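Local structure of serpin 2 (Anopheles gambiae, 3PZF) at residues N111-D116 and M135-S140; L188-F193 and R236-G241. The protein inhibits clip-domain serine proteases that activate phenoloxidases, forming a covalent complex with CLIPB9 and so restraining melanization in mosquito hemolymph. All blocks are in the same frame, centred on the assembly; numbering follows the deposited sequence.

Contact 1 of 2, residues N111-D116 and M135-S140; sequences NFFVDD and MLEKVS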
ATOM      1  N   ASN A 111       1.112   9.640 -11.364  1.00 24.40           N
ATOM      2  CA  ASN A 111       1.260  10.342 -12.641  0.50 26.42           C
ATOM      3  C   ASN A 111       0.643   9.533 -13.781  1.00 26.70           C
ATOM      4  O   ASN A 111       0.932   8.344 -13.913  1.00 29.61           O
ATOM      5  CB  ASN A 111       2.761  10.545 -12.942  0.50 27.86           C
ATOM      6  CG  ASN A 111       3.038  11.683 -13.922  0.50 35.61           C
ATOM      7  OD1 ASN A 111       2.226  11.995 -14.798  0.50 36.67           O
ATOM      8  ND2 ASN A 111       4.222  12.285 -13.794  0.50 30.93           N
ATOM      9  N   PHE A 112      -0.168  10.175 -14.616  1.00 25.15           N
ATOM     10  CA  PHE A 112      -0.496   9.619 -15.926  1.00 21.03           C
ATOM     11  C   PHE A 112       0.582  10.079 -16.914  1.00 31.74           C
ATOM     12  O   PHE A 112       0.818  11.270 -17.050  1.00 32.73           O
ATOM     13  CB  PHE A 112      -1.805  10.153 -16.472  1.00 22.49           C
ATOM     14  CG  PHE A 112      -3.039   9.703 -15.734  1.00 27.70           C
ATOM     15  CD1 PHE A 112      -3.814   8.659 -16.223  1.00 23.27           C
ATOM     16  CD2 PHE A 112      -3.482  10.397 -14.615  1.00 23.68           C
ATOM     17  CE1 PHE A 112      -4.983   8.279 -15.554  1.00 23.90           C
ATOM     18  CE2 PHE A 112      -4.660  10.037 -13.977  1.00 26.87           C
ATOM     19  CZ  PHE A 112      -5.409   8.983 -14.456  1.00 24.70           C
ATOM     20  N   PHE A 113       1.225   9.140 -17.592  1.00 26.20           N
ATOM     21  CA  PHE A 113       2.170   9.464 -18.669  1.00 32.24           C
ATOM     22  C   PHE A 113       1.450   9.235 -20.001  1.00 28.80           C
ATOM     23  O   PHE A 113       1.118   8.101 -20.355  1.00 32.56           O
ATOM     24  CB  PHE A 113       3.427   8.592 -18.537  1.00 30.98           C
ATOM     25  CG  PHE A 113       4.247   8.888 -17.296  1.00 30.35           C
ATOM     26  CD1 PHE A 113       5.118   9.966 -17.278  1.00 35.91           C
ATOM     27  CD2 PHE A 113       4.116   8.121 -16.134  1.00 27.67           C
ATOM     28  CE1 PHE A 113       5.862  10.261 -16.163  1.00 36.52           C
ATOM     29  CE2 PHE A 113       4.865   8.412 -15.007  1.00 31.62           C
ATOM     30  CZ  PHE A 113       5.735   9.481 -15.015  1.00 33.31           C
ATOM     31  N   VAL A 114       1.206  10.320 -20.737  1.00 26.69           N
ATOM     32  CA  VAL A 114       0.244  10.314 -21.818  1.00 28.46           C
ATOM     33  C   VAL A 114       1.005  10.534 -23.103  1.00 31.08           C
ATOM     34  O   VAL A 114       1.887  11.381 -23.137  1.00 40.02           O
ATOM     35  CB  VAL A 114      -0.797  11.444 -21.614  1.00 29.29           C
ATOM     36  CG1 VAL A 114      -1.807  11.443 -22.710  1.00 33.20           C
ATOM     37  CG2 VAL A 114      -1.514  11.273 -20.237  1.00 27.81           C
ATOM     38  N   ASP A 115       0.674   9.764 -24.142  1.00 32.86           N
ATOM     39  CA  ASP A 115       1.355   9.861 -25.450  1.00 42.13           C
ATOM     40  C   ASP A 115       1.181  11.251 -26.071  1.00 42.71           C
ATOM     41  O   ASP A 115       0.212  11.955 -25.765  1.00 38.54           O
ATOM     42  CB  ASP A 115       0.832   8.779 -26.415  1.00 33.21           C
ATOM     43  CG  ASP A 115       1.840   8.421 -27.519  1.00 47.96           C
ATOM     44  OD1 ASP A 115       2.992   8.894 -27.486  1.00 37.81           O
ATOM     45  OD2 ASP A 115       1.482   7.643 -28.425  1.00 55.44           O
ATOM     46  N   ASP A 116       2.117  11.621 -26.960  1.00 43.61           N
ATOM     47  CA  ASP A 116       2.209  12.960 -27.544  1.00 53.55           C
ATOM     48  C   ASP A 116       0.902  13.473 -28.095  1.00 45.77           C
ATOM     49  O   ASP A 116       0.588  14.646 -27.964  1.00 47.89           O
ATOM     50  CB  ASP A 116       3.175  12.967 -28.751  1.00 64.70           C
ATOM     51  CG  ASP A 116       4.628  12.859 -28.358  1.00 73.61           C
ATOM     52  OD1 ASP A 116       5.019  13.427 -27.315  1.00 77.87           O
ATOM     53  OD2 ASP A 116       5.383  12.213 -29.122  1.00 76.73           O
ATOM     54  N   MET A 135      -0.676  14.009 -11.079  1.00 25.95           N
ATOM     55  CA  MET A 135      -0.362  14.877 -12.211  1.00 29.02           C
ATOM     56  C   MET A 135      -0.391  14.085 -13.516  1.00 29.27           C
ATOM     57  O   MET A 135      -0.516  12.858 -13.495  1.00 27.62           O
ATOM     58  CB  MET A 135       1.005  15.526 -12.010  1.00 33.04           C
ATOM     59  CG  MET A 135       1.027  16.508 -10.850  1.00 53.15           C
ATOM     60  SD  MET A 135       2.546  17.478 -10.724  1.00 81.10           S
ATOM     61  CE  MET A 135       3.287  16.757  -9.250  1.00 79.76           C
ATOM     62  N   LEU A 136      -0.323  14.814 -14.631  1.00 28.80           N
ATOM     63  CA  LEU A 136      -0.234  14.226 -15.954  1.00 30.96           C
ATOM     64  C   LEU A 136       0.913  14.879 -16.702  1.00 32.69           C
ATOM     65  O   LEU A 136       1.072  16.102 -16.680  1.00 40.28           O
ATOM     66  CB  LEU A 136      -1.540  14.435 -16.730  1.00 30.47           C
ATOM     67  CG  LEU A 136      -2.772  13.884 -15.998  1.00 32.17           C
ATOM     68  CD1 LEU A 136      -3.492  14.978 -15.189  1.00 29.11           C
ATOM     69  CD2 LEU A 136      -3.738  13.240 -16.975  1.00 27.35           C
ATOM     70  N   GLU A 137       1.671  14.051 -17.399  1.00 30.40           N
ATOM     71  CA  GLU A 137       2.835  14.501 -18.168  1.00 39.04           C
ATOM     72  C   GLU A 137       2.814  13.883 -19.559  1.00 37.35           C
ATOM     73  O   GLU A 137       2.423  12.735 -19.717  1.00 34.93           O
ATOM     74  CB  GLU A 137       4.074  14.034 -17.415  1.00 49.32           C
ATOM     75  CG  GLU A 137       5.395  14.553 -17.918  1.00 62.60           C
ATOM     76  CD  GLU A 137       6.525  14.139 -16.990  1.00 62.78           C
ATOM     77  OE1 GLU A 137       7.622  13.838 -17.492  1.00 70.41           O
ATOM     78  OE2 GLU A 137       6.301  14.109 -15.757  1.00 58.07           O
ATOM     79  N   LYS A 138       3.266  14.630 -20.565  1.00 36.04           N
ATOM     80  CA  LYS A 138       3.311  14.139 -21.945  1.00 38.07           C
ATOM     81  C   LYS A 138       4.645  13.450 -22.211  1.00 38.97           C
ATOM     82  O   LYS A 138       5.697  13.940 -21.824  1.00 42.00           O
ATOM     83  CB  LYS A 138       3.136  15.288 -22.949  1.00 53.88           C
ATOM     84  CG  LYS A 138       1.961  16.219 -22.671  1.00 59.86           C
ATOM     85  CD  LYS A 138       0.630  15.468 -22.556  1.00 55.15           C
ATOM     86  CE  LYS A 138       0.261  14.755 -23.852  1.00 52.32           C
ATOM     87  NZ  LYS A 138       0.156  15.677 -25.009  1.00 51.07           N
ATOM     88  N   VAL A 139       4.586  12.300 -22.863  1.00 39.99           N
ATOM     89  CA  VAL A 139       5.776  11.589 -23.293  1.00 39.27           C
ATOM     90  C   VAL A 139       5.529  11.083 -24.695  1.00 40.30           C
ATOM     91  O   VAL A 139       4.421  11.194 -25.212  1.00 40.55           O
ATOM     92  CB  VAL A 139       6.062  10.381 -22.393  1.00 42.74           C
ATOM     93  CG1 VAL A 139       6.293  10.832 -20.948  1.00 41.04           C
ATOM     94  CG2 VAL A 139       4.907   9.387 -22.462  1.00 39.22           C
ATOM     95  N   SER A 140       6.566  10.520 -25.312  1.00 40.62           N
ATOM     96  CA  SER A 140       6.432   9.955 -26.642  0.50 46.60           C
ATOM     97  C   SER A 140       6.742   8.470 -26.592  1.00 42.91           C
ATOM     98  O   SER A 140       7.906   8.071 -26.480  1.00 43.68           O
ATOM     99  CB  SER A 140       7.396  10.630 -27.610  0.50 53.09           C
ATOM    100  OG  SER A 140       7.280  10.041 -28.888  0.50 57.54           O
TER
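N111-D115 and M135-V139 run parallel, their axes closing to 4.5 Å with a 31° twist, and pair F112 with L136, F113 with E137 and V114 with K138. F112 and V114 use both N and O, so the ladder zigzags: F112 N reaches M135 O, E137 N reaches F112 O almost in line with its C=O, V114 N reaches E137 O, and V139 N closes on V114 O, each at 2.9 Å. These are the edge strand 134-139 of serpin sheet A and its inner neighbour 105-115, joined by the crossover helix 122-132.

On the face toward that helix, F112 and L136 lie side by side and point the same way. L136 CD2 sits 3.7 Å from F112 CB, oblique to the ring, while M135 O comes up at the ring edge. Next along this face, K138 folds back on itself: successive bends at chi2, chi3 and chi4, all near -60°, curl its chain past V114, with CE 4.1 Å from V114 CG1. NZ then bonds D116 O at 3.2 Å, from above the carbonyl plane, and also I118 O.

F113 and E137 share the other face, under helix 144-158, where the F113 ring meets W154 edge-to-face. V139 CG1 comes within 3.9 Å of F113 CD1, and the E137 side chain lies beside that of F113, pointing the same way, with its carboxylate plane turned 68° from the ring. Beyond the ladder, D115 OD1 takes the Y141 N-H and, weakly, that of D116.

Chemically, the F112-L136 and F113-V139 contacts are apolar, whereas the K138 ammonium is tied to two main-chain carbonyls near the ladder's end; the D116 carboxylate, with OD1 5.8 Å from K138 NZ, makes no salt bridge and may add a weak long-range attraction.

Contact 2 of 2, residues L188-F193 and R236-G241; sequences LWTYPF and RLPYRG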
ATOM      1  N   LEU A 188       9.887   6.810  12.534  1.00 23.10           N
ATOM      2  CA  LEU A 188      10.608   6.308  13.711  1.00 23.16           C
ATOM      3  C   LEU A 188       9.653   5.597  14.629  1.00 23.25           C
ATOM      4  O   LEU A 188       8.539   6.088  14.905  1.00 23.86           O
ATOM      5  CB  LEU A 188      11.225   7.463  14.508  1.00 29.31           C
ATOM      6  CG  LEU A 188      12.402   8.182  13.850  1.00 36.92           C
ATOM      7  CD1 LEU A 188      12.759   9.460  14.605  1.00 39.61           C
ATOM      8  CD2 LEU A 188      13.578   7.237  13.799  1.00 42.14           C
ATOM      9  N   TRP A 189      10.071   4.457  15.162  1.00 22.54           N
ATOM     10  CA  TRP A 189       9.247   3.822  16.173  1.00 21.64           C
ATOM     11  C   TRP A 189       9.149   4.723  17.400  1.00 21.19           C
ATOM     12  O   TRP A 189      10.145   5.313  17.823  1.00 25.67           O
ATOM     13  CB  TRP A 189       9.908   2.520  16.666  1.00 20.87           C
ATOM     14  CG  TRP A 189      10.097   1.439  15.655  1.00 21.29           C
ATOM     15  CD1 TRP A 189      11.279   0.780  15.378  1.00 19.37           C
ATOM     16  CD2 TRP A 189       9.104   0.840  14.821  1.00 20.15           C
ATOM     17  NE1 TRP A 189      11.073  -0.174  14.411  1.00 22.18           N
ATOM     18  CE2 TRP A 189       9.751  -0.164  14.050  1.00 23.15           C
ATOM     19  CE3 TRP A 189       7.735   1.051  14.633  1.00 18.92           C
ATOM     20  CZ2 TRP A 189       9.071  -0.945  13.108  1.00 22.27           C
ATOM     21  CZ3 TRP A 189       7.059   0.275  13.695  1.00 19.37           C
ATOM     22  CH2 TRP A 189       7.722  -0.709  12.948  1.00 20.05           C
ATOM     23  N   THR A 190       7.968   4.798  18.006  1.00 21.83           N
ATOM     24  CA  THR A 190       7.852   5.416  19.312  1.00 22.79           C
ATOM     25  C   THR A 190       8.737   4.641  20.316  1.00 29.66           C
ATOM     26  O   THR A 190       9.357   5.215  21.208  1.00 25.79           O
ATOM     27  CB  THR A 190       6.397   5.395  19.771  1.00 29.43           C
ATOM     28  OG1 THR A 190       5.584   6.036  18.769  1.00 26.39           O
ATOM     29  CG2 THR A 190       6.245   6.102  21.125  1.00 33.91           C
ATOM     30  N   TYR A 191       8.818   3.331  20.134  1.00 21.19           N
ATOM     31  CA  TYR A 191       9.579   2.474  21.056  1.00 26.76           C
ATOM     32  C   TYR A 191      10.637   1.709  20.242  1.00 27.40           C
ATOM     33  O   TYR A 191      10.376   0.645  19.715  1.00 25.77           O
ATOM     34  CB  TYR A 191       8.650   1.505  21.777  1.00 26.44           C
ATOM     35  CG  TYR A 191       7.583   2.235  22.578  1.00 25.28           C
ATOM     36  CD1 TYR A 191       7.936   2.956  23.712  1.00 35.24           C
ATOM     37  CD2 TYR A 191       6.262   2.253  22.159  1.00 25.87           C
ATOM     38  CE1 TYR A 191       6.986   3.650  24.444  1.00 46.52           C
ATOM     39  CE2 TYR A 191       5.297   2.952  22.892  1.00 32.59           C
ATOM     40  CZ  TYR A 191       5.674   3.639  24.027  1.00 40.43           C
ATOM     41  OH  TYR A 191       4.732   4.336  24.739  1.00 42.58           O
ATOM     42  N   PRO A 192      11.829   2.280  20.121  1.00 23.05           N
ATOM     43  CA  PRO A 192      12.811   1.617  19.239  1.00 25.88           C
ATOM     44  C   PRO A 192      13.370   0.362  19.915  1.00 22.06           C
ATOM     45  O   PRO A 192      13.392   0.299  21.157  1.00 28.15           O
ATOM     46  CB  PRO A 192      13.923   2.662  19.095  1.00 31.02           C
ATOM     47  CG  PRO A 192      13.768   3.571  20.291  1.00 31.47           C
ATOM     48  CD  PRO A 192      12.286   3.600  20.591  1.00 30.42           C
ATOM     49  N   PHE A 193      13.802  -0.609  19.116  1.00 25.00           N
ATOM     50  CA  PHE A 193      14.505  -1.788  19.656  1.00 25.22           C
ATOM     51  C   PHE A 193      15.937  -1.502  20.039  1.00 27.63           C
ATOM     52  O   PHE A 193      16.625  -0.721  19.372  1.00 27.44           O
ATOM     53  CB  PHE A 193      14.521  -2.886  18.597  1.00 22.21           C
ATOM     54  CG  PHE A 193      13.150  -3.402  18.249  1.00 22.13           C
ATOM     55  CD1 PHE A 193      12.698  -4.601  18.796  1.00 26.03           C
ATOM     56  CD2 PHE A 193      12.308  -2.691  17.407  1.00 20.23           C
ATOM     57  CE1 PHE A 193      11.461  -5.104  18.474  1.00 25.42           C
ATOM     58  CE2 PHE A 193      11.055  -3.185  17.079  1.00 25.11           C
ATOM     59  CZ  PHE A 193      10.617  -4.393  17.639  1.00 24.11           C
ATOM     60  N   ARG A 236       0.718  -4.207  17.610  1.00 20.29           N
ATOM     61  CA  ARG A 236       0.801  -2.843  17.090  1.00 18.96           C
ATOM     62  C   ARG A 236       2.083  -2.174  17.566  1.00 24.21           C
ATOM     63  O   ARG A 236       2.295  -2.068  18.778  1.00 21.64           O
ATOM     64  CB  ARG A 236      -0.413  -2.026  17.613  1.00 18.91           C
ATOM     65  CG  ARG A 236      -0.328  -0.516  17.317  1.00 17.68           C
ATOM     66  CD  ARG A 236      -1.526   0.200  18.032  1.00 20.92           C
ATOM     67  NE  ARG A 236      -1.517   1.653  17.891  1.00 22.26           N
ATOM     68  CZ  ARG A 236      -0.924   2.486  18.731  1.00 25.71           C
ATOM     69  NH1 ARG A 236      -0.279   2.014  19.791  1.00 23.97           N
ATOM     70  NH2 ARG A 236      -1.018   3.802  18.536  1.00 26.72           N
ATOM     71  N   LEU A 237       2.917  -1.713  16.623  1.00 20.58           N
ATOM     72  CA  LEU A 237       4.071  -0.861  16.933  1.00 22.07           C
ATOM     73  C   LEU A 237       3.837   0.516  16.324  1.00 22.36           C
ATOM     74  O   LEU A 237       3.833   0.658  15.094  1.00 21.81           O
ATOM     75  CB  LEU A 237       5.378  -1.429  16.342  1.00 18.57           C
ATOM     76  CG  LEU A 237       5.741  -2.831  16.831  1.00 20.69           C
ATOM     77  CD1 LEU A 237       7.160  -3.194  16.266  1.00 19.29           C
ATOM     78  CD2 LEU A 237       5.679  -2.939  18.373  1.00 23.98           C
ATOM     79  N   PRO A 238       3.633   1.522  17.172  1.00 19.15           N
ATOM     80  CA  PRO A 238       3.360   2.885  16.712  1.00 22.23           C
ATOM     81  C   PRO A 238       4.614   3.603  16.223  1.00 23.41           C
ATOM     82  O   PRO A 238       5.700   3.334  16.724  1.00 23.56           O
ATOM     83  CB  PRO A 238       2.847   3.570  17.979  1.00 24.07           C
ATOM     84  CG  PRO A 238       3.510   2.803  19.103  1.00 27.23           C
ATOM     85  CD  PRO A 238       3.475   1.397  18.636  1.00 27.32           C
ATOM     86  N   TYR A 239       4.451   4.512  15.262  1.00 21.80           N
ATOM     87  CA  TYR A 239       5.511   5.440  14.897  1.00 19.58           C
ATOM     88  C   TYR A 239       5.307   6.795  15.574  1.00 23.86           C
ATOM     89  O   TYR A 239       4.178   7.165  15.886  1.00 26.26           O
ATOM     90  CB  TYR A 239       5.515   5.667  13.378  1.00 19.52           C
ATOM     91  CG  TYR A 239       5.881   4.468  12.535  1.00 18.98           C
ATOM     92  CD1 TYR A 239       7.215   4.147  12.279  1.00 20.99           C
ATOM     93  CD2 TYR A 239       4.894   3.689  11.953  1.00 20.01           C
ATOM     94  CE1 TYR A 239       7.548   3.063  11.477  1.00 21.96           C
ATOM     95  CE2 TYR A 239       5.221   2.608  11.140  1.00 21.07           C
ATOM     96  CZ  TYR A 239       6.544   2.299  10.914  1.00 20.26           C
ATOM     97  OH  TYR A 239       6.870   1.225  10.108  1.00 22.24           O
ATOM     98  N   ARG A 240       6.378   7.565  15.755  1.00 25.38           N
ATOM     99  CA  ARG A 240       6.254   8.917  16.299  1.00 29.09           C
ATOM    100  C   ARG A 240       5.428   9.781  15.354  1.00 28.70           C
ATOM    101  O   ARG A 240       5.502   9.626  14.138  1.00 25.66           O
ATOM    102  CB  ARG A 240       7.632   9.550  16.499  1.00 29.96           C
ATOM    103  CG  ARG A 240       8.512   8.769  17.472  1.00 34.53           C
ATOM    104  CD  ARG A 240       9.723   9.547  17.929  1.00 39.14           C
ATOM    105  NE  ARG A 240      10.522   8.707  18.822  1.00 57.89           N
ATOM    106  CZ  ARG A 240      10.299   8.564  20.129  1.00 61.72           C
ATOM    107  NH1 ARG A 240       9.306   9.226  20.722  1.00 63.16           N
ATOM    108  NH2 ARG A 240      11.078   7.759  20.848  1.00 48.92           N
ATOM    109  N   GLY A 241       4.637  10.680  15.924  1.00 29.05           N
ATOM    110  CA  GLY A 241       3.811  11.573  15.130  1.00 28.57           C
ATOM    111  C   GLY A 241       2.330  11.519  15.479  1.00 32.86           C
ATOM    112  O   GLY A 241       1.541  12.310  14.953  1.00 36.56           O
TER
HETATM  113  O   HOH W   1       7.863   8.844  12.793  1.00 30.70           O
HETATM  114  O   HOH W   2       6.936   1.660  18.664  1.00 23.51           O
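With CG beside the backbone N in both W189 (chi1 -63°) and Y239 (-66°), the two side chains leave their adjoining backbones side by side, pointing the same way. The place is the breach of the serpin fold, where the end of a sheet A strand meets the end of strand 232-238 below the reactive-loop hinge. The rings form an offset stack, the six-membered ring of W189 and the Y239 ring having centroids 4.5 Å apart and planes at 14°. L237 covers the opposite indole face in a CH-pi contact, CD1 standing 4.2 Å from the centroid of the six-membered ring, so the indole is held between aliphatic and aromatic partners. L237 CD1 also meets the edge of the F193 ring, 3.9 Å from F193 CZ.

Both polar ends lead to the hinge side: W189 NE1 bonds N342 O, and Y239 OH bonds S346 OG, within the hinge motif. Across the backbones, R240 N bonds L188 O at 2.8 Å, approaching almost in line with the carbonyl. P238 O, lying in plane at the indole edge, is gripped more heavily, by T190 N at 3.0 Å, weakly by T190 OG1 at 3.4 Å, and by a water that also accepts from Y191 N. R240 extends from CG to NE along the other segment; T190 O lies over a face of its guanidinium, while NH1 forms a salt bridge with E353. Beside the R240-L188 bond a second water accepts from L188 N at 2.9 Å and donates to R240 O at 2.8 Å.

How the contacts relate
From the N terminus, strand 105-115 leads into contact 1, which closes the short loop carrying helix 122-132 when strand 134-139 returns beside it. The chain continues through helix 144-158 to strand 177-188, whose beginning pairs with 111-115 on the edge away from 135-139 and whose end delivers L188 to contact 2. That contact closes a longer, helix-free loop over strands 200-203, 211-227 and 232-238. The two loops follow in series and neither crosses the other. Centres lie about 38 Å apart, on opposite sides of the chain's centre: contact 1 joins the edge strand of sheet A to its inner neighbour, whereas contact 2 ties that sheet's breach end to sheet B.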